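Local coordinates for fructose transport system repressor FruR (Pseudomonas putida, PDB 3O74), which probably binds DNA as a LacI-family transcription regulator, acting as repressor and activator, and takes fructose 1-phosphate as its preferred effector, at residues 39-51 against 64-78. Residues are numbered along the deposited sequence; the frame is centred on the assembly and turned at random.
Sequences SSDDQPDSERQLQ and VASCLPPEDDSYREL
In the Rossmann-like N-terminal lobe, the buried carboxylate of Glu47 on helix 44-56 holds the loop that follows strand 61-64. With CG anti to the backbone N (chi1 177°) and the chain extended, it reaches that loop. OE1 takes the Cys67 backbone N at 2.8 Å through its syn lone pair, while a water links OE1 to Ser40 OG and Ala65 O. OE2 accepts from Ser66 OG at 2.7 Å on the syn side. Tyr75 OH meets the same OE2 at 2.6 Å on the anti side; both donors sit about 20° out of the carboxylate plane. This four-partner grip fixes the carboxylate's rotation. Gln51 OE1 lies 3.1 Å above one face of the Tyr75 ring, offset toward the rim, the amide steeply inclined to it. Farther out, Arg48 NE and NH2 form a side-on salt bridge to Asp72 OD1, each at 3.1 Å, the flat groups nearly coplanar, with Leu68 CD2 over one guanidinium face. Asp72 OD2 receives Ser74 N, an Asx turn leading into helix 74-80. Asp42 OD1, against Cys67 CB, salt-bridges Arg90, which also bonds Ser66 O. Segments 44-51 and 74-78 run nearly parallel (5°), and such helices packed beside a central sheet are characteristic of the periplasmic-binding-protein-like LacI core.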
ATOM      1  N   SER B  39      -5.477 -10.973  -3.916  1.00 21.56           N
ATOM      2  CA  SER B  39      -4.524 -11.197  -2.836  1.00 24.45           C
ATOM      3  C   SER B  39      -4.740 -12.549  -2.162  1.00 26.01           C
ATOM      4  O   SER B  39      -5.859 -12.894  -1.780  1.00 23.81           O
ATOM      5  CB  SER B  39      -4.607 -10.075  -1.801  1.00 36.35           C
ATOM      6  OG  SER B  39      -3.838 -10.403  -0.658  1.00 44.16           O
ATOM      7  N   SER B  40      -3.652 -13.304  -2.023  1.00 22.63           N
ATOM      8  CA  SER B  40      -3.673 -14.613  -1.384  1.00 27.91           C
ATOM      9  C   SER B  40      -3.541 -14.476   0.128  1.00 30.70           C
ATOM     10  O   SER B  40      -3.818 -15.416   0.874  1.00 33.14           O
ATOM     11  CB  SER B  40      -2.501 -15.449  -1.888  1.00 25.90           C
ATOM     12  OG  SER B  40      -1.282 -14.917  -1.399  1.00 22.57           O
ATOM     13  N   ASP B  41      -3.092 -13.309   0.573  1.00 29.78           N
ATOM     14  CA  ASP B  41      -2.793 -13.099   1.982  1.00 36.11           C
ATOM     15  C   ASP B  41      -1.699 -14.062   2.445  1.00 34.41           C
ATOM     16  O   ASP B  41      -1.626 -14.409   3.623  1.00 28.36           O
ATOM     17  CB  ASP B  41      -4.049 -13.273   2.833  1.00 41.86           C
ATOM     18  CG  ASP B  41      -4.288 -12.102   3.755  1.00 54.40           C
ATOM     19  OD1 ASP B  41      -3.707 -12.092   4.859  1.00 60.06           O
ATOM     20  OD2 ASP B  41      -5.048 -11.186   3.373  1.00 60.73           O
ATOM     21  N   ASP B  42      -0.857 -14.491   1.510  1.00 28.39           N
ATOM     22  CA  ASP B  42       0.225 -15.428   1.806  1.00 26.22           C
ATOM     23  C   ASP B  42      -0.276 -16.763   2.365  1.00 37.88           C
ATOM     24  O   ASP B  42       0.478 -17.502   2.996  1.00 40.87           O
ATOM     25  CB  ASP B  42       1.256 -14.795   2.752  1.00 30.76           C
ATOM     26  CG  ASP B  42       2.653 -14.742   2.145  1.00 37.26           C
ATOM     27  OD1 ASP B  42       2.907 -15.486   1.176  1.00 36.72           O
ATOM     28  OD2 ASP B  42       3.497 -13.963   2.631  1.00 34.76           O
ATOM     29  N   GLN B  43      -1.549 -17.068   2.130  1.00 33.88           N
ATOM     30  CA  GLN B  43      -2.120 -18.349   2.535  1.00 34.45           C
ATOM     31  C   GLN B  43      -2.276 -19.268   1.327  1.00 38.34           C
ATOM     32  O   GLN B  43      -2.967 -18.920   0.365  1.00 38.21           O
ATOM     33  CB  GLN B  43      -3.481 -18.142   3.206  1.00 41.59           C
ATOM     34  CG  GLN B  43      -3.473 -17.125   4.338  1.00 51.39           C
ATOM     35  CD  GLN B  43      -2.796 -17.646   5.590  1.00 63.28           C
ATOM     36  OE1 GLN B  43      -3.320 -18.527   6.273  1.00 67.18           O
ATOM     37  NE2 GLN B  43      -1.624 -17.102   5.901  1.00 66.46           N
ATOM     38  N   PRO B  44      -1.639 -20.446   1.375  1.00 36.58           N
ATOM     39  CA  PRO B  44      -1.629 -21.398   0.260  1.00 38.27           C
ATOM     40  C   PRO B  44      -3.013 -21.796  -0.240  1.00 38.70           C
ATOM     41  O   PRO B  44      -3.171 -21.994  -1.444  1.00 37.70           O
ATOM     42  CB  PRO B  44      -0.908 -22.609   0.850  1.00 40.98           C
ATOM     43  CG  PRO B  44       0.008 -22.024   1.864  1.00 39.59           C
ATOM     44  CD  PRO B  44      -0.764 -20.884   2.476  1.00 41.37           C
ATOM     45  N   ASP B  45      -3.995 -21.919   0.650  1.00 38.18           N
ATOM     46  CA  ASP B  45      -5.330 -22.322   0.218  1.00 42.07           C
ATOM     47  C   ASP B  45      -6.063 -21.193  -0.497  1.00 35.27           C
ATOM     48  O   ASP B  45      -6.844 -21.436  -1.416  1.00 34.61           O
ATOM     49  CB  ASP B  45      -6.175 -22.828   1.385  1.00 50.53           C
ATOM     50  CG  ASP B  45      -7.521 -23.364   0.931  1.00 61.75           C
ATOM     51  OD1 ASP B  45      -8.561 -22.786   1.314  1.00 64.64           O
ATOM     52  OD2 ASP B  45      -7.538 -24.356   0.172  1.00 64.57           O
ATOM     53  N   SER B  46      -5.822 -19.962  -0.063  1.00 30.36           N
ATOM     54  CA  SER B  46      -6.391 -18.802  -0.733  1.00 36.21           C
ATOM     55  C   SER B  46      -5.803 -18.670  -2.134  1.00 36.97           C
ATOM     56  O   SER B  46      -6.509 -18.354  -3.089  1.00 34.64           O
ATOM     57  CB  SER B  46      -6.132 -17.531   0.071  1.00 38.83           C
ATOM     58  OG  SER B  46      -6.774 -17.585   1.332  1.00 44.14           O
ATOM     59  N   GLU B  47      -4.505 -18.920  -2.258  1.00 28.25           N
ATOM     60  CA  GLU B  47      -3.861 -18.805  -3.558  1.00 25.56           C
ATOM     61  C   GLU B  47      -4.417 -19.830  -4.536  1.00 26.42           C
ATOM     62  O   GLU B  47      -4.641 -19.523  -5.703  1.00 30.41           O
ATOM     63  CB  GLU B  47      -2.347 -18.954  -3.454  1.00 29.85           C
ATOM     64  CG  GLU B  47      -1.657 -18.907  -4.809  1.00 25.35           C
ATOM     65  CD  GLU B  47      -0.157 -18.760  -4.691  1.00 30.50           C
ATOM     66  OE1 GLU B  47       0.316 -18.355  -3.610  1.00 32.49           O
ATOM     67  OE2 GLU B  47       0.551 -19.046  -5.680  1.00 21.22           O
ATOM     68  N   ARG B  48      -4.639 -21.048  -4.056  1.00 27.97           N
ATOM     69  CA  ARG B  48      -5.193 -22.090  -4.907  1.00 32.78           C
ATOM     70  C   ARG B  48      -6.606 -21.730  -5.360  1.00 33.30           C
ATOM     71  O   ARG B  48      -6.996 -22.022  -6.490  1.00 35.46           O
ATOM     72  CB  ARG B  48      -5.157 -23.449  -4.205  1.00 41.52           C
ATOM     73  CG  ARG B  48      -3.740 -23.950  -3.946  1.00 46.40           C
ATOM     74  CD  ARG B  48      -3.715 -25.417  -3.553  1.00 52.25           C
ATOM     75  NE  ARG B  48      -2.385 -25.838  -3.120  1.00 56.16           N
ATOM     76  CZ  ARG B  48      -1.996 -25.884  -1.849  1.00 58.17           C
ATOM     77  NH1 ARG B  48      -2.842 -25.542  -0.885  1.00 55.95           N
ATOM     78  NH2 ARG B  48      -0.768 -26.278  -1.538  1.00 58.77           N
ATOM     79  N   GLN B  49      -7.364 -21.081  -4.481  1.00 32.89           N
ATOM     80  CA  GLN B  49      -8.678 -20.565  -4.852  1.00 39.06           C
ATOM     81  C   GLN B  49      -8.570 -19.518  -5.964  1.00 34.94           C
ATOM     82  O   GLN B  49      -9.404 -19.470  -6.865  1.00 34.08           O
ATOM     83  CB  GLN B  49      -9.391 -19.958  -3.640  1.00 43.29           C
ATOM     84  CG  GLN B  49      -9.782 -20.959  -2.568  1.00 53.34           C
ATOM     85  CD  GLN B  49     -10.863 -20.430  -1.639  1.00 64.00           C
ATOM     86  OE1 GLN B  49     -10.759 -19.323  -1.105  1.00 62.14           O
ATOM     87  NE2 GLN B  49     -11.909 -21.225  -1.442  1.00 70.81           N
ATOM     88  N   LEU B  50      -7.548 -18.672  -5.889  1.00 29.95           N
ATOM     89  CA  LEU B  50      -7.358 -17.629  -6.891  1.00 30.65           C
ATOM     90  C   LEU B  50      -6.898 -18.212  -8.223  1.00 32.76           C
ATOM     91  O   LEU B  50      -7.234 -17.694  -9.287  1.00 30.18           O
ATOM     92  CB  LEU B  50      -6.373 -16.567  -6.395  1.00 24.76           C
ATOM     93  CG  LEU B  50      -6.874 -15.746  -5.204  1.00 22.22           C
ATOM     94  CD1 LEU B  50      -5.839 -14.720  -4.782  1.00 22.73           C
ATOM     95  CD2 LEU B  50      -8.181 -15.069  -5.556  1.00 20.33           C
ATOM     96  N   GLN B  51      -6.127 -19.294  -8.159  1.00 33.77           N
ATOM     97  CA  GLN B  51      -5.718 -20.007  -9.362  1.00 34.59           C
ATOM     98  C   GLN B  51      -6.935 -20.393 -10.191  1.00 40.39           C
ATOM     99  O   GLN B  51      -7.005 -20.096 -11.383  1.00 41.84           O
ATOM    100  CB  GLN B  51      -4.944 -21.274  -9.003  1.00 39.54           C
ATOM    101  CG  GLN B  51      -3.561 -21.035  -8.441  1.00 42.00           C
ATOM    102  CD  GLN B  51      -2.818 -22.332  -8.207  1.00 44.41           C
ATOM    103  OE1 GLN B  51      -1.591 -22.354  -8.137  1.00 47.76           O
ATOM    104  NE2 GLN B  51      -3.562 -23.425  -8.094  1.00 43.25           N
ATOM    105  N   VAL B  64       2.384 -13.773 -10.754  1.00 18.26           N
ATOM    106  CA  VAL B  64       2.187 -14.322  -9.420  1.00 21.44           C
ATOM    107  C   VAL B  64       3.415 -14.228  -8.517  1.00 21.73           C
ATOM    108  O   VAL B  64       4.531 -14.538  -8.925  1.00 16.07           O
ATOM    109  CB  VAL B  64       1.679 -15.795  -9.486  1.00 30.56           C
ATOM    110  CG1 VAL B  64       2.664 -16.683 -10.239  1.00 27.04           C
ATOM    111  CG2 VAL B  64       1.417 -16.345  -8.092  1.00 32.39           C
ATOM    112  N   ALA B  65       3.182 -13.772  -7.290  1.00 16.33           N
ATOM    113  CA  ALA B  65       4.153 -13.888  -6.214  1.00 21.15           C
ATOM    114  C   ALA B  65       3.598 -14.957  -5.284  1.00 26.17           C
ATOM    115  O   ALA B  65       2.749 -14.678  -4.436  1.00 24.79           O
ATOM    116  CB  ALA B  65       4.301 -12.573  -5.490  1.00 19.14           C
ATOM    117  N   SER B  66       4.070 -16.184  -5.470  1.00 21.06           N
ATOM    118  CA  SER B  66       3.446 -17.355  -4.872  1.00 23.56           C
ATOM    119  C   SER B  66       3.855 -17.589  -3.419  1.00 30.20           C
ATOM    120  O   SER B  66       4.931 -17.175  -2.988  1.00 26.59           O
ATOM    121  CB  SER B  66       3.774 -18.592  -5.710  1.00 26.55           C
ATOM    122  OG  SER B  66       3.101 -19.740  -5.225  1.00 29.95           O
ATOM    123  N   CYS B  67       2.989 -18.265  -2.671  1.00 30.41           N
ATOM    124  CA  CYS B  67       3.326 -18.686  -1.317  1.00 33.12           C
ATOM    125  C   CYS B  67       3.288 -20.207  -1.208  1.00 38.69           C
ATOM    126  O   CYS B  67       3.392 -20.759  -0.116  1.00 43.60           O
ATOM    127  CB  CYS B  67       2.383 -18.049  -0.289  1.00 28.18           C
ATOM    128  SG  CYS B  67       0.673 -18.625  -0.360  1.00 36.68           S
ATOM    129  N   LEU B  68       3.140 -20.879  -2.348  1.00 39.16           N
ATOM    130  CA  LEU B  68       3.028 -22.337  -2.385  1.00 42.93           C
ATOM    131  C   LEU B  68       4.381 -23.037  -2.224  1.00 47.22           C
ATOM    132  O   LEU B  68       5.427 -22.441  -2.478  1.00 49.10           O
ATOM    133  CB  LEU B  68       2.349 -22.794  -3.684  1.00 39.68           C
ATOM    134  CG  LEU B  68       0.941 -22.266  -3.986  1.00 37.15           C
ATOM    135  CD1 LEU B  68       0.416 -22.855  -5.287  1.00 30.94           C
ATOM    136  CD2 LEU B  68      -0.011 -22.571  -2.841  1.00 38.22           C
ATOM    137  N   PRO B  69       4.361 -24.306  -1.786  1.00 54.65           N
ATOM    138  CA  PRO B  69       5.579 -25.123  -1.712  1.00 62.12           C
ATOM    139  C   PRO B  69       6.075 -25.478  -3.108  1.00 66.85           C
ATOM    140  O   PRO B  69       5.258 -25.620  -4.017  1.00 64.82           O
ATOM    141  CB  PRO B  69       5.109 -26.395  -0.995  1.00 62.08           C
ATOM    142  CG  PRO B  69       3.811 -26.035  -0.352  1.00 60.20           C
ATOM    143  CD  PRO B  69       3.192 -25.006  -1.233  1.00 57.87           C
ATOM    144  N   PRO B  70       7.398 -25.632  -3.278  1.00 73.24           N
ATOM    145  CA  PRO B  70       7.970 -25.951  -4.591  1.00 74.31           C
ATOM    146  C   PRO B  70       7.514 -27.326  -5.064  1.00 72.99           C
ATOM    147  O   PRO B  70       7.517 -27.606  -6.263  1.00 74.69           O
ATOM    148  CB  PRO B  70       9.475 -25.957  -4.323  1.00 74.15           C
ATOM    149  CG  PRO B  70       9.594 -26.286  -2.873  1.00 74.56           C
ATOM    150  CD  PRO B  70       8.418 -25.626  -2.216  1.00 73.37           C
ATOM    151  N   GLU B  71       7.128 -28.172  -4.115  1.00 68.93           N
ATOM    152  CA  GLU B  71       6.633 -29.506  -4.420  1.00 70.77           C
ATOM    153  C   GLU B  71       5.282 -29.424  -5.127  1.00 68.05           C
ATOM    154  O   GLU B  71       4.897 -30.328  -5.868  1.00 69.43           O
ATOM    155  CB  GLU B  71       6.493 -30.316  -3.131  1.00 77.91           C
ATOM    156  CG  GLU B  71       7.424 -29.868  -2.014  1.00 80.10           C
ATOM    157  CD  GLU B  71       6.672 -29.465  -0.761  1.00 81.78           C
ATOM    158  OE1 GLU B  71       5.500 -29.871  -0.613  1.00 82.43           O
ATOM    159  OE2 GLU B  71       7.252 -28.744   0.078  1.00 81.61           O
ATOM    160  N   ASP B  72       4.563 -28.334  -4.876  1.00 61.79           N
ATOM    161  CA  ASP B  72       3.274 -28.091  -5.509  1.00 55.06           C
ATOM    162  C   ASP B  72       3.488 -27.881  -7.005  1.00 50.53           C
ATOM    163  O   ASP B  72       4.382 -27.144  -7.411  1.00 47.45           O
ATOM    164  CB  ASP B  72       2.614 -26.860  -4.878  1.00 54.67           C
ATOM    165  CG  ASP B  72       1.172 -26.677  -5.309  1.00 54.29           C
ATOM    166  OD1 ASP B  72       0.295 -26.579  -4.426  1.00 56.25           O
ATOM    167  OD2 ASP B  72       0.914 -26.627  -6.529  1.00 50.55           O
ATOM    168  N   ASP B  73       2.676 -28.535  -7.826  1.00 52.24           N
ATOM    169  CA  ASP B  73       2.836 -28.443  -9.273  1.00 53.79           C
ATOM    170  C   ASP B  73       1.584 -27.892  -9.940  1.00 47.93           C
ATOM    171  O   ASP B  73       1.315 -28.178 -11.109  1.00 48.21           O
ATOM    172  CB  ASP B  73       3.207 -29.807  -9.865  1.00 64.44           C
ATOM    173  CG  ASP B  73       2.215 -30.898  -9.497  1.00 72.95           C
ATOM    174  OD1 ASP B  73       1.135 -30.579  -8.957  1.00 75.27           O
ATOM    175  OD2 ASP B  73       2.518 -32.083  -9.751  1.00 77.59           O
ATOM    176  N   SER B  74       0.823 -27.102  -9.188  1.00 44.80           N
ATOM    177  CA  SER B  74      -0.399 -26.498  -9.706  1.00 42.36           C
ATOM    178  C   SER B  74      -0.129 -25.570 -10.891  1.00 36.52           C
ATOM    179  O   SER B  74      -0.863 -25.600 -11.879  1.00 38.14           O
ATOM    180  CB  SER B  74      -1.159 -25.759  -8.597  1.00 45.44           C
ATOM    181  OG  SER B  74      -0.308 -24.884  -7.876  1.00 42.02           O
ATOM    182  N   TYR B  75       0.925 -24.758 -10.812  1.00 30.72           N
ATOM    183  CA  TYR B  75       1.220 -23.846 -11.916  1.00 26.85           C
ATOM    184  C   TYR B  75       1.709 -24.569 -13.163  1.00 27.09           C
ATOM    185  O   TYR B  75       1.520 -24.089 -14.276  1.00 27.31           O
ATOM    186  CB  TYR B  75       2.170 -22.723 -11.494  1.00 26.12           C
ATOM    187  CG  TYR B  75       1.488 -21.717 -10.600  1.00 28.18           C
ATOM    188  CD1 TYR B  75       0.458 -20.918 -11.082  1.00 27.07           C
ATOM    189  CD2 TYR B  75       1.856 -21.582  -9.271  1.00 27.36           C
ATOM    190  CE1 TYR B  75      -0.181 -20.004 -10.260  1.00 26.84           C
ATOM    191  CE2 TYR B  75       1.232 -20.679  -8.449  1.00 29.32           C
ATOM    192  CZ  TYR B  75       0.214 -19.891  -8.942  1.00 27.73           C
ATOM    193  OH  TYR B  75      -0.405 -18.990  -8.105  1.00 29.20           O
ATOM    194  N   ARG B  76       2.322 -25.733 -12.974  1.00 28.75           N
ATOM    195  CA  ARG B  76       2.699 -26.570 -14.109  1.00 35.72           C
ATOM    196  C   ARG B  76       1.453 -27.037 -14.862  1.00 36.78           C
ATOM    197  O   ARG B  76       1.441 -27.087 -16.091  1.00 34.01           O
ATOM    198  CB  ARG B  76       3.523 -27.771 -13.642  1.00 36.25           C
ATOM    199  CG  ARG B  76       4.922 -27.414 -13.161  1.00 37.15           C
ATOM    200  CD  ARG B  76       5.838 -27.084 -14.329  1.00 41.17           C
ATOM    201  NE  ARG B  76       5.840 -28.151 -15.327  1.00 43.44           N
ATOM    202  CZ  ARG B  76       6.564 -29.262 -15.236  1.00 47.36           C
ATOM    203  NH1 ARG B  76       7.351 -29.461 -14.187  1.00 45.54           N
ATOM    204  NH2 ARG B  76       6.500 -30.179 -16.192  1.00 46.59           N
ATOM    205  N   GLU B  77       0.402 -27.373 -14.119  1.00 44.63           N
ATOM    206  CA  GLU B  77      -0.858 -27.788 -14.734  1.00 49.56           C
ATOM    207  C   GLU B  77      -1.437 -26.674 -15.599  1.00 41.04           C
ATOM    208  O   GLU B  77      -1.847 -26.911 -16.735  1.00 39.84           O
ATOM    209  CB  GLU B  77      -1.881 -28.207 -13.674  1.00 60.01           C
ATOM    210  CG  GLU B  77      -1.611 -29.554 -13.022  1.00 70.63           C
ATOM    211  CD  GLU B  77      -2.643 -29.902 -11.962  1.00 78.57           C
ATOM    212  OE1 GLU B  77      -3.777 -29.378 -12.035  1.00 79.00           O
ATOM    213  OE2 GLU B  77      -2.320 -30.698 -11.055  1.00 81.22           O
ATOM    214  N   LEU B  78      -1.467 -25.461 -15.053  1.00 33.04           N
ATOM    215  CA  LEU B  78      -2.015 -24.311 -15.763  1.00 35.49           C
ATOM    216  C   LEU B  78      -1.205 -24.013 -17.018  1.00 39.26           C
ATOM    217  O   LEU B  78      -1.761 -23.748 -18.083  1.00 40.77           O
ATOM    218  CB  LEU B  78      -2.041 -23.084 -14.847  1.00 37.52           C
ATOM    219  CG  LEU B  78      -2.894 -23.183 -13.582  1.00 33.28           C
ATOM    220  CD1 LEU B  78      -2.786 -21.911 -12.759  1.00 35.72           C
ATOM    221  CD2 LEU B  78      -4.344 -23.456 -13.942  1.00 38.99           C
TER
HETATM  222  O   HOH W   1       0.458 -15.506  -3.144  1.00 26.25           O